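Local coordinates for DUF211 domain-containing protein (Archaeoglobus fulgidus DSM 4304, PDB 3BPD) that is of unknown function but binds magnesium ions and assembles as a heptamer, at residues H17-I22 and E70-V75; L41-I44 and E49-K52; L60-I65 and G74-V79. The protein carries 1 engineered substitution. One frame throughout, in Å; residues are numbered along the deposited sequence.

Contact 1. Residues H17-I22 and E70-V75; sequences HEPKTI and EDMGGV. Engineered in segment 70-75: M72 (natural residue Leu).
The pyrrolidine ring of P19 is met obliquely at its CG-CD corner, with both partners coming from the same face of the ring. The one nearer the ring edge is a backbone carbonyl, with P19 CD 3.1 Å from M72 O. The other, farther over that face, is apolar: P19 CG stands 4.2 Å from M72 CG. The other flat group here, the E18-P19 peptide, is cis. Proline is the residue that most readily accepts this geometry, which turns the chain sharply at the end of strand 6-16 and presents the ring to the neighbouring helix end.

M72 is an engineered selenomethionine in place of the natural leucine. Its chain is bent at chi2 (57°), then straight across the CG-SE bond, and this bend brings the terminal methyl round beside the ring as well, with M72 CE 4.3 Å from P19 CG. The carbonyl against the ring belongs to the C-terminal end of helix 62-71, where a Schellman motif at G73 closes it; the positive phi there (103°) is one that glycine adopts easily.

The contact is small and lies at the surface, where the loop leading into helix 21-29 meets the C-terminal end of helix 62-71. F24 touches both P19 and M72, while V23 and K27 also pack on M72, and P19 O accepts a hydrogen bond from K15 of strand 6-16.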
ATOM      1  N   HIS F  17      19.286 -12.316  27.356  1.00 30.98           N
ATOM      2  CA  HIS F  17      18.457 -13.327  26.707  1.00 31.32           C
ATOM      3  C   HIS F  17      17.243 -13.801  27.503  1.00 31.47           C
ATOM      4  O   HIS F  17      16.219 -14.150  26.923  1.00 31.75           O
ATOM      5  CB  HIS F  17      19.308 -14.533  26.321  1.00 31.61           C
ATOM      6  CG  HIS F  17      20.359 -14.227  25.304  1.00 34.10           C
ATOM      7  ND1 HIS F  17      21.256 -15.172  24.854  1.00 37.51           N
ATOM      8  CD2 HIS F  17      20.667 -13.081  24.656  1.00 36.62           C
ATOM      9  CE1 HIS F  17      22.071 -14.620  23.974  1.00 37.96           C
ATOM     10  NE2 HIS F  17      21.735 -13.350  23.836  1.00 37.02           N
ATOM     11  N   GLU F  18      17.348 -13.809  28.824  1.00 31.29           N
ATOM     12  CA  GLU F  18      16.242 -14.260  29.657  1.00 30.46           C
ATOM     13  C   GLU F  18      15.689 -13.127  30.493  1.00 27.98           C
ATOM     14  O   GLU F  18      16.435 -12.273  30.944  1.00 30.46           O
ATOM     15  CB  GLU F  18      16.708 -15.404  30.556  1.00 32.53           C
ATOM     16  CG  GLU F  18      16.901 -16.710  29.814  1.00 36.02           C
ATOM     17  CD  GLU F  18      15.594 -17.447  29.575  1.00 39.53           C
ATOM     18  OE1 GLU F  18      14.567 -16.792  29.286  1.00 42.90           O
ATOM     19  OE2 GLU F  18      15.590 -18.690  29.666  1.00 42.45           O
ATOM     20  N   PRO F  19      14.366 -13.090  30.692  1.00 26.98           N
ATOM     21  CA  PRO F  19      13.355 -14.023  30.176  1.00 26.73           C
ATOM     22  C   PRO F  19      13.177 -13.881  28.675  1.00 26.20           C
ATOM     23  O   PRO F  19      13.632 -12.910  28.080  1.00 26.30           O
ATOM     24  CB  PRO F  19      12.083 -13.605  30.917  1.00 26.75           C
ATOM     25  CG  PRO F  19      12.598 -12.987  32.185  1.00 26.93           C
ATOM     26  CD  PRO F  19      13.773 -12.185  31.692  1.00 26.68           C
ATOM     27  N   LYS F  20      12.499 -14.842  28.067  1.00 27.38           N
ATOM     28  CA  LYS F  20      12.241 -14.789  26.629  1.00 28.67           C
ATOM     29  C   LYS F  20      11.278 -13.638  26.312  1.00 29.12           C
ATOM     30  O   LYS F  20      10.530 -13.187  27.190  1.00 29.16           O
ATOM     31  CB  LYS F  20      11.634 -16.109  26.157  1.00 28.33           C
ATOM     32  CG  LYS F  20      12.582 -17.264  26.281  1.00 28.83           C
ATOM     33  CD  LYS F  20      11.916 -18.609  26.002  1.00 31.30           C
ATOM     34  CE  LYS F  20      12.993 -19.628  25.568  1.00 34.77           C
ATOM     35  NZ  LYS F  20      14.306 -19.475  26.314  1.00 32.23           N
ATOM     36  N   THR F  21      11.279 -13.166  25.066  1.00 28.59           N
ATOM     37  CA  THR F  21      10.382 -12.070  24.709  1.00 28.80           C
ATOM     38  C   THR F  21       8.897 -12.409  24.892  1.00 27.52           C
ATOM     39  O   THR F  21       8.098 -11.531  25.234  1.00 27.52           O
ATOM     40  CB  THR F  21      10.593 -11.599  23.260  1.00 27.66           C
ATOM     41  OG1 THR F  21      10.504 -12.720  22.383  1.00 31.11           O
ATOM     42  CG2 THR F  21      11.944 -10.941  23.100  1.00 28.78           C
ATOM     43  N   ILE F  22       8.515 -13.663  24.675  1.00 26.26           N
ATOM     44  CA  ILE F  22       7.109 -14.023  24.835  1.00 25.73           C
ATOM     45  C   ILE F  22       6.631 -13.810  26.270  1.00 25.21           C
ATOM     46  O   ILE F  22       5.433 -13.739  26.524  1.00 26.21           O
ATOM     47  CB  ILE F  22       6.824 -15.488  24.428  1.00 23.87           C
ATOM     48  CG1 ILE F  22       7.529 -16.446  25.368  1.00 24.83           C
ATOM     49  CG2 ILE F  22       7.284 -15.738  23.013  1.00 23.17           C
ATOM     50  CD1 ILE F  22       7.272 -17.885  25.003  1.00 27.34           C
ATOM     51  N   GLU F  70      11.586  -3.121  33.194  1.00 28.61           N
ATOM     52  CA  GLU F  70      12.772  -3.106  34.039  1.00 32.40           C
ATOM     53  C   GLU F  70      12.788  -4.173  35.124  1.00 33.25           C
ATOM     54  O   GLU F  70      13.859  -4.583  35.569  1.00 33.43           O
ATOM     55  CB  GLU F  70      12.944  -1.741  34.679  1.00 34.00           C
ATOM     56  CG  GLU F  70      13.249  -0.648  33.693  1.00 39.73           C
ATOM     57  CD  GLU F  70      13.476   0.686  34.374  1.00 43.75           C
ATOM     58  OE1 GLU F  70      12.647   1.063  35.238  1.00 46.03           O
ATOM     59  OE2 GLU F  70      14.477   1.358  34.043  1.00 45.77           O
ATOM     60  N   ASP F  71      11.611  -4.605  35.568  1.00 34.54           N
ATOM     61  CA  ASP F  71      11.528  -5.647  36.587  1.00 36.36           C
ATOM     62  C   ASP F  71      11.968  -6.942  35.934  1.00 36.77           C
ATOM     63  O   ASP F  71      12.549  -7.817  36.578  1.00 37.09           O
ATOM     64  CB  ASP F  71      10.091  -5.827  37.086  1.00 37.71           C
ATOM     65  CG  ASP F  71       9.685  -4.789  38.115  1.00 41.42           C
ATOM     66  OD1 ASP F  71      10.594  -4.148  38.712  1.00 42.23           O
ATOM     67  OD2 ASP F  71       8.453  -4.631  38.333  1.00 41.17           O
HETATM   68  N   MSE F  72      11.676  -7.028  34.639  1.00 36.46           N
HETATM   69  CA  MSE F  72      11.964  -8.183  33.797  1.00 36.55           C
HETATM   70  C   MSE F  72      13.415  -8.278  33.343  1.00 36.21           C
HETATM   71  O   MSE F  72      13.813  -9.261  32.718  1.00 35.43           O
HETATM   72  CB  MSE F  72      11.056  -8.140  32.569  1.00 39.87           C
HETATM   73  CG  MSE F  72      10.327  -9.432  32.272  1.00 43.82           C
HETATM   74 SE   MSE F  72       9.262 -10.008  33.775  1.00 50.66          SE
HETATM   75  CE  MSE F  72       8.591 -11.677  33.117  1.00 48.44           C
ATOM     76  N   GLY F  73      14.201  -7.249  33.636  1.00 35.96           N
ATOM     77  CA  GLY F  73      15.598  -7.259  33.246  1.00 33.67           C
ATOM     78  C   GLY F  73      15.923  -6.408  32.034  1.00 33.14           C
ATOM     79  O   GLY F  73      17.086  -6.261  31.674  1.00 33.90           O
ATOM     80  N   GLY F  74      14.911  -5.836  31.402  1.00 32.03           N
ATOM     81  CA  GLY F  74      15.178  -5.033  30.230  1.00 31.30           C
ATOM     82  C   GLY F  74      15.440  -3.580  30.550  1.00 31.42           C
ATOM     83  O   GLY F  74      15.133  -3.099  31.644  1.00 30.90           O
ATOM     84  N   VAL F  75      16.022  -2.882  29.586  1.00 30.15           N
ATOM     85  CA  VAL F  75      16.305  -1.469  29.733  1.00 29.27           C
ATOM     86  C   VAL F  75      15.786  -0.753  28.484  1.00 27.75           C
ATOM     87  O   VAL F  75      15.933  -1.249  27.374  1.00 26.23           O
ATOM     88  CB  VAL F  75      17.828  -1.213  29.910  1.00 29.86           C
ATOM     89  CG1 VAL F  75      18.593  -1.701  28.693  1.00 29.99           C
ATOM     90  CG2 VAL F  75      18.082   0.269  30.138  1.00 29.55           C
TER

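Contact 2. Residues L41-I44 and E49-K52; sequences LSEI and ENIK. With MG (magnesium ion), chain B.
E49 lies alongside I44, the two side chains pointing the same way from a non-hydrogen-bonded pair of this antiparallel hairpin. Its carboxylate oxygen OE2 lies against I44 CG1 and CD1, with E49 OE2 3.7 Å from I44 CD1, a contact of van der Waals kind, while E49 OE1 is engaged in a salt bridge with K15 on the next strand. Glutamate suits this position because it is long enough to reach that lysine. On the same face of the sheet L41 crosses I51 at about a right angle, with L41 CD1 4.0 Å from I51 CG2.

Between these two pairs the register slips by one residue. S42 and E43 both face N50 in a classic beta bulge, and N50 O accepts two N-H groups: from S42 N at 2.8 Å and from E43 N at 3.1 Å. The return bond, N50 N to E43 O at 2.9 Å, is the straightest of the three (167° at the hydrogen). S42, one of the two bulge residues, is small, and its OG lies against K52 CD.

The other face carries E43 and N50, side by side with carboxylate and amide planes 59° apart. E43 has CG anti to the backbone N (chi1 171°) and continues extended, which carries its carboxylate well clear of the backbone. There E43 OE2 binds a magnesium ion at 2.2 Å. D45, just beyond the strand, shares the magnesium sites with E43; a second magnesium ion lies about 3 Å from the E43 side chain. The chemistry is that of a hard cation held by carboxylate oxygen: the metal would offset the negative charge that E43 and D45 bring together, and the bulge places E43 opposite N50, with its side chain on the face where the metal lies.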
ATOM      1  N   LEU F  41      11.778  -8.610  17.340  1.00 26.86           N
ATOM      2  CA  LEU F  41      13.185  -8.899  17.589  1.00 27.81           C
ATOM      3  C   LEU F  41      14.048  -8.198  16.540  1.00 28.47           C
ATOM      4  O   LEU F  41      13.967  -8.489  15.344  1.00 27.13           O
ATOM      5  CB  LEU F  41      13.431 -10.407  17.543  1.00 28.89           C
ATOM      6  CG  LEU F  41      14.894 -10.853  17.625  1.00 29.90           C
ATOM      7  CD1 LEU F  41      15.510 -10.369  18.919  1.00 30.20           C
ATOM      8  CD2 LEU F  41      14.973 -12.366  17.530  1.00 29.66           C
ATOM      9  N   SER F  42      14.878  -7.269  17.000  1.00 30.26           N
ATOM     10  CA  SER F  42      15.746  -6.509  16.107  1.00 30.74           C
ATOM     11  C   SER F  42      17.068  -7.207  15.861  1.00 29.78           C
ATOM     12  O   SER F  42      17.560  -7.224  14.745  1.00 28.31           O
ATOM     13  CB  SER F  42      16.007  -5.123  16.689  1.00 30.95           C
ATOM     14  OG  SER F  42      14.791  -4.418  16.890  1.00 34.03           O
ATOM     15  N   GLU F  43      17.639  -7.787  16.911  1.00 30.65           N
ATOM     16  CA  GLU F  43      18.916  -8.479  16.783  1.00 30.78           C
ATOM     17  C   GLU F  43      19.286  -9.256  18.034  1.00 29.18           C
ATOM     18  O   GLU F  43      18.945  -8.858  19.150  1.00 28.98           O
ATOM     19  CB  GLU F  43      20.027  -7.466  16.471  1.00 31.98           C
ATOM     20  CG  GLU F  43      21.431  -8.043  16.519  1.00 35.45           C
ATOM     21  CD  GLU F  43      22.514  -6.982  16.421  1.00 37.96           C
ATOM     22  OE1 GLU F  43      22.775  -6.470  15.308  1.00 38.79           O
ATOM     23  OE2 GLU F  43      23.103  -6.658  17.471  1.00 38.33           O
ATOM     24  N   ILE F  44      19.974 -10.376  17.834  1.00 27.18           N
ATOM     25  CA  ILE F  44      20.447 -11.189  18.939  1.00 27.28           C
ATOM     26  C   ILE F  44      21.965 -11.061  19.019  1.00 28.73           C
ATOM     27  O   ILE F  44      22.665 -11.175  18.019  1.00 28.03           O
ATOM     28  CB  ILE F  44      20.126 -12.679  18.770  1.00 25.56           C
ATOM     29  CG1 ILE F  44      18.624 -12.900  18.631  1.00 26.10           C
ATOM     30  CG2 ILE F  44      20.611 -13.430  19.985  1.00 23.32           C
ATOM     31  CD1 ILE F  44      18.209 -14.360  18.741  1.00 23.92           C
ATOM     32  N   GLU F  49      19.795  -9.004  23.581  1.00 30.39           N
ATOM     33  CA  GLU F  49      18.905  -8.865  22.437  1.00 30.75           C
ATOM     34  C   GLU F  49      18.394  -7.443  22.366  1.00 29.86           C
ATOM     35  O   GLU F  49      18.198  -6.792  23.392  1.00 29.55           O
ATOM     36  CB  GLU F  49      17.682  -9.779  22.550  1.00 32.69           C
ATOM     37  CG  GLU F  49      17.963 -11.232  22.804  1.00 36.90           C
ATOM     38  CD  GLU F  49      16.719 -12.081  22.663  1.00 39.01           C
ATOM     39  OE1 GLU F  49      15.690 -11.744  23.296  1.00 40.68           O
ATOM     40  OE2 GLU F  49      16.772 -13.089  21.920  1.00 40.96           O
ATOM     41  N   ASN F  50      18.202  -6.959  21.147  1.00 29.39           N
ATOM     42  CA  ASN F  50      17.641  -5.639  20.942  1.00 28.93           C
ATOM     43  C   ASN F  50      16.258  -5.950  20.382  1.00 28.04           C
ATOM     44  O   ASN F  50      16.119  -6.706  19.414  1.00 26.16           O
ATOM     45  CB  ASN F  50      18.479  -4.832  19.947  1.00 31.86           C
ATOM     46  CG  ASN F  50      19.734  -4.233  20.586  1.00 34.80           C
ATOM     47  OD1 ASN F  50      19.641  -3.501  21.568  1.00 36.73           O
ATOM     48  ND2 ASN F  50      20.911  -4.541  20.027  1.00 36.09           N
ATOM     49  N   ILE F  51      15.235  -5.392  21.017  1.00 26.60           N
ATOM     50  CA  ILE F  51      13.862  -5.630  20.602  1.00 25.73           C
ATOM     51  C   ILE F  51      13.045  -4.338  20.536  1.00 25.75           C
ATOM     52  O   ILE F  51      13.306  -3.393  21.284  1.00 25.85           O
ATOM     53  CB  ILE F  51      13.169  -6.624  21.583  1.00 26.08           C
ATOM     54  CG1 ILE F  51      13.111  -6.020  22.994  1.00 25.27           C
ATOM     55  CG2 ILE F  51      13.940  -7.936  21.632  1.00 25.91           C
ATOM     56  CD1 ILE F  51      12.447  -6.926  24.036  1.00 23.31           C
ATOM     57  N   LYS F  52      12.066  -4.300  19.629  1.00 25.66           N
ATOM     58  CA  LYS F  52      11.171  -3.147  19.485  1.00 24.32           C
ATOM     59  C   LYS F  52       9.812  -3.521  20.103  1.00 23.47           C
ATOM     60  O   LYS F  52       9.187  -4.497  19.685  1.00 23.29           O
ATOM     61  CB  LYS F  52      10.980  -2.791  18.003  1.00 23.35           C
ATOM     62  CG  LYS F  52      11.421  -1.388  17.641  1.00 27.51           C
ATOM     63  CD  LYS F  52      12.942  -1.274  17.635  1.00 32.28           C
ATOM     64  CE  LYS F  52      13.414   0.132  17.304  1.00 32.43           C
ATOM     65  NZ  LYS F  52      14.836   0.106  16.862  1.00 36.28           N
TER
HETATM   66 MG    MG B 125      24.150  -5.111  18.631  1.00 38.88          MG

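Contact 3. Residues L60-I65 and G74-V79; sequences LDYEQI and GVIHSV. With MG (magnesium ion), chain Y.
This is a helix-on-sheet contact, made by one long tyrosine that reaches from the first turn of helix 62-71 to strand 75-85, outermost within this chain. Y62 has CG anti to the backbone N (chi1 -176°), which sends the ring out from the helix toward the strand, so that its far end does the touching. I76 approaches from the opposite direction, and Y62 OH lies 3.4 Å from I76 CD1. V79 comes in obliquely, with V79 CG2 3.8 Å from Y62 OH. Tyrosine is long enough to bring its hydroxyl end to the strand from the helix, and the branched aliphatic residues offer it methyl groups.

I76 and V79 are three apart yet both lean toward the helix. The bulge between them accounts for this: H77 and S78 both face D12 on strand 6-16. At the helix start D61 is the N-cap, a place suited to a short carboxylate; D61 OD2 accepts from Q64 N at 3.0 Å, nearly straight (176°), though met from above the carboxylate plane. Another subunit joins in, its I22 packing on Y62 and its T21 on V79.

S78 points away from the helix, and S78 OG binds a magnesium ion at 2.3 Å together with D12. The same strand thus gives methyl groups to the tyrosine and a hydroxyl to the metal. D12 supplies an anionic ligand beside the neutral S78 OG, and D80, hydrogen-bonded to S78 OG, probably orients that hydroxyl and may add to the negative potential around the cation.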
ATOM      1  N   LEU F  60      -2.437   4.986  28.937  1.00 33.54           N
ATOM      2  CA  LEU F  60      -1.358   4.155  29.462  1.00 32.69           C
ATOM      3  C   LEU F  60      -0.505   4.866  30.496  1.00 32.73           C
ATOM      4  O   LEU F  60      -0.279   6.067  30.407  1.00 33.53           O
ATOM      5  CB  LEU F  60      -0.438   3.691  28.330  1.00 32.87           C
ATOM      6  CG  LEU F  60      -0.960   2.930  27.111  1.00 33.52           C
ATOM      7  CD1 LEU F  60       0.240   2.591  26.246  1.00 33.74           C
ATOM      8  CD2 LEU F  60      -1.694   1.652  27.510  1.00 33.84           C
ATOM      9  N   ASP F  61      -0.014   4.106  31.467  1.00 33.73           N
ATOM     10  CA  ASP F  61       0.853   4.632  32.521  1.00 34.79           C
ATOM     11  C   ASP F  61       2.312   4.266  32.197  1.00 34.16           C
ATOM     12  O   ASP F  61       2.760   3.152  32.465  1.00 33.14           O
ATOM     13  CB  ASP F  61       0.426   4.036  33.870  1.00 36.99           C
ATOM     14  CG  ASP F  61       1.371   4.392  35.002  1.00 39.83           C
ATOM     15  OD1 ASP F  61       0.967   4.213  36.172  1.00 42.52           O
ATOM     16  OD2 ASP F  61       2.512   4.834  34.737  1.00 40.38           O
ATOM     17  N   TYR F  62       3.051   5.210  31.627  1.00 33.95           N
ATOM     18  CA  TYR F  62       4.438   4.963  31.259  1.00 34.61           C
ATOM     19  C   TYR F  62       5.300   4.356  32.363  1.00 35.40           C
ATOM     20  O   TYR F  62       5.985   3.356  32.138  1.00 35.49           O
ATOM     21  CB  TYR F  62       5.108   6.244  30.748  1.00 33.43           C
ATOM     22  CG  TYR F  62       6.513   5.987  30.267  1.00 33.46           C
ATOM     23  CD1 TYR F  62       6.758   5.170  29.158  1.00 34.38           C
ATOM     24  CD2 TYR F  62       7.602   6.520  30.942  1.00 34.69           C
ATOM     25  CE1 TYR F  62       8.060   4.892  28.740  1.00 34.63           C
ATOM     26  CE2 TYR F  62       8.904   6.253  30.539  1.00 35.79           C
ATOM     27  CZ  TYR F  62       9.129   5.441  29.439  1.00 36.49           C
ATOM     28  OH  TYR F  62      10.432   5.189  29.061  1.00 38.07           O
ATOM     29  N   GLU F  63       5.289   4.954  33.548  1.00 36.61           N
ATOM     30  CA  GLU F  63       6.088   4.422  34.646  1.00 37.89           C
ATOM     31  C   GLU F  63       5.766   2.941  34.873  1.00 36.56           C
ATOM     32  O   GLU F  63       6.662   2.102  34.952  1.00 36.33           O
ATOM     33  CB  GLU F  63       5.835   5.221  35.934  1.00 40.54           C
ATOM     34  CG  GLU F  63       6.268   6.704  35.883  1.00 43.59           C
ATOM     35  CD  GLU F  63       7.775   6.921  35.642  1.00 44.09           C
ATOM     36  OE1 GLU F  63       8.604   6.326  36.372  1.00 43.69           O
ATOM     37  OE2 GLU F  63       8.119   7.706  34.725  1.00 43.95           O
ATOM     38  N   GLN F  64       4.482   2.624  34.970  1.00 35.28           N
ATOM     39  CA  GLN F  64       4.070   1.248  35.175  1.00 35.24           C
ATOM     40  C   GLN F  64       4.633   0.342  34.076  1.00 34.69           C
ATOM     41  O   GLN F  64       5.143  -0.738  34.362  1.00 36.06           O
ATOM     42  CB  GLN F  64       2.544   1.147  35.203  1.00 36.30           C
ATOM     43  CG  GLN F  64       2.036  -0.255  35.490  1.00 39.71           C
ATOM     44  CD  GLN F  64       0.529  -0.361  35.383  1.00 41.97           C
ATOM     45  OE1 GLN F  64      -0.063   0.113  34.412  1.00 43.85           O
ATOM     46  NE2 GLN F  64      -0.101  -0.995  36.372  1.00 42.45           N
ATOM     47  N   ILE F  65       4.538   0.775  32.821  1.00 32.74           N
ATOM     48  CA  ILE F  65       5.054  -0.017  31.712  1.00 30.44           C
ATOM     49  C   ILE F  65       6.567  -0.161  31.833  1.00 30.62           C
ATOM     50  O   ILE F  65       7.121  -1.242  31.599  1.00 30.53           O
ATOM     51  CB  ILE F  65       4.701   0.622  30.354  1.00 29.36           C
ATOM     52  CG1 ILE F  65       3.198   0.476  30.097  1.00 30.67           C
ATOM     53  CG2 ILE F  65       5.493  -0.044  29.241  1.00 29.02           C
ATOM     54  CD1 ILE F  65       2.691   1.192  28.870  1.00 30.53           C
ATOM     55  N   GLY F  74      14.911  -5.836  31.402  1.00 32.03           N
ATOM     56  CA  GLY F  74      15.178  -5.033  30.230  1.00 31.30           C
ATOM     57  C   GLY F  74      15.440  -3.580  30.550  1.00 31.42           C
ATOM     58  O   GLY F  74      15.133  -3.099  31.644  1.00 30.90           O
ATOM     59  N   VAL F  75      16.022  -2.882  29.586  1.00 30.15           N
ATOM     60  CA  VAL F  75      16.305  -1.469  29.733  1.00 29.27           C
ATOM     61  C   VAL F  75      15.786  -0.753  28.484  1.00 27.75           C
ATOM     62  O   VAL F  75      15.933  -1.249  27.374  1.00 26.23           O
ATOM     63  CB  VAL F  75      17.828  -1.213  29.910  1.00 29.86           C
ATOM     64  CG1 VAL F  75      18.593  -1.701  28.693  1.00 29.99           C
ATOM     65  CG2 VAL F  75      18.082   0.269  30.138  1.00 29.55           C
ATOM     66  N   ILE F  76      15.156   0.398  28.690  1.00 28.02           N
ATOM     67  CA  ILE F  76      14.608   1.216  27.614  1.00 27.81           C
ATOM     68  C   ILE F  76      15.689   2.172  27.112  1.00 29.44           C
ATOM     69  O   ILE F  76      16.033   3.134  27.790  1.00 31.62           O
ATOM     70  CB  ILE F  76      13.416   2.068  28.111  1.00 26.05           C
ATOM     71  CG1 ILE F  76      12.291   1.159  28.612  1.00 26.11           C
ATOM     72  CG2 ILE F  76      12.926   2.971  27.003  1.00 24.75           C
ATOM     73  CD1 ILE F  76      11.127   1.905  29.204  1.00 25.35           C
ATOM     74  N   HIS F  77      16.228   1.908  25.929  1.00 29.59           N
ATOM     75  CA  HIS F  77      17.254   2.763  25.369  1.00 28.18           C
ATOM     76  C   HIS F  77      16.665   4.027  24.804  1.00 27.30           C
ATOM     77  O   HIS F  77      17.292   5.077  24.823  1.00 28.07           O
ATOM     78  CB  HIS F  77      18.010   2.019  24.284  1.00 30.56           C
ATOM     79  CG  HIS F  77      19.075   1.123  24.817  1.00 33.26           C
ATOM     80  ND1 HIS F  77      19.793   0.260  24.018  1.00 34.28           N
ATOM     81  CD2 HIS F  77      19.550   0.959  26.075  1.00 33.21           C
ATOM     82  CE1 HIS F  77      20.664  -0.397  24.761  1.00 35.02           C
ATOM     83  NE2 HIS F  77      20.537   0.008  26.013  1.00 35.47           N
ATOM     84  N   SER F  78      15.452   3.927  24.291  1.00 26.14           N
ATOM     85  CA  SER F  78      14.805   5.092  23.724  1.00 25.51           C
ATOM     86  C   SER F  78      13.331   4.862  23.393  1.00 24.35           C
ATOM     87  O   SER F  78      12.913   3.742  23.092  1.00 25.54           O
ATOM     88  CB  SER F  78      15.543   5.519  22.461  1.00 24.73           C
ATOM     89  OG  SER F  78      15.352   4.555  21.454  1.00 24.67           O
ATOM     90  N   VAL F  79      12.558   5.940  23.460  1.00 21.91           N
ATOM     91  CA  VAL F  79      11.136   5.922  23.150  1.00 19.49           C
ATOM     92  C   VAL F  79      11.088   6.375  21.698  1.00 18.62           C
ATOM     93  O   VAL F  79      11.291   7.542  21.416  1.00 20.38           O
ATOM     94  CB  VAL F  79      10.385   6.931  24.057  1.00 18.22           C
ATOM     95  CG1 VAL F  79       8.904   6.936  23.733  1.00 16.15           C
ATOM     96  CG2 VAL F  79      10.622   6.581  25.523  1.00 14.86           C
TER
HETATM   97 MG    MG Y 110      16.953   3.571  20.101  1.00 30.31          MG

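The chain follows the beta-alpha-beta-beta-alpha-beta order of a ferredoxin-like fold, with sheet order 34-44, 48-57, 6-16, 75-85. Contact 2, in the hairpin, is nested inside the loop that contact 1 closes; contact 3 follows it along the chain and shares G74 and V75 with contact 1. Contacts 1 and 2, centres about 11 Å apart, touch through H17 and T21 packing on E49. Contacts 1 and 3 (about 13 Å) join helix 62-71 to the loop before helix 21-29 and to strand 75-85. Contacts 2 and 3 (about 16 Å) involve the chain's two outermost strands, which carry ligands of different magnesium sites and meet neighbouring subunits, placing metal binding close to the heptamer interfaces.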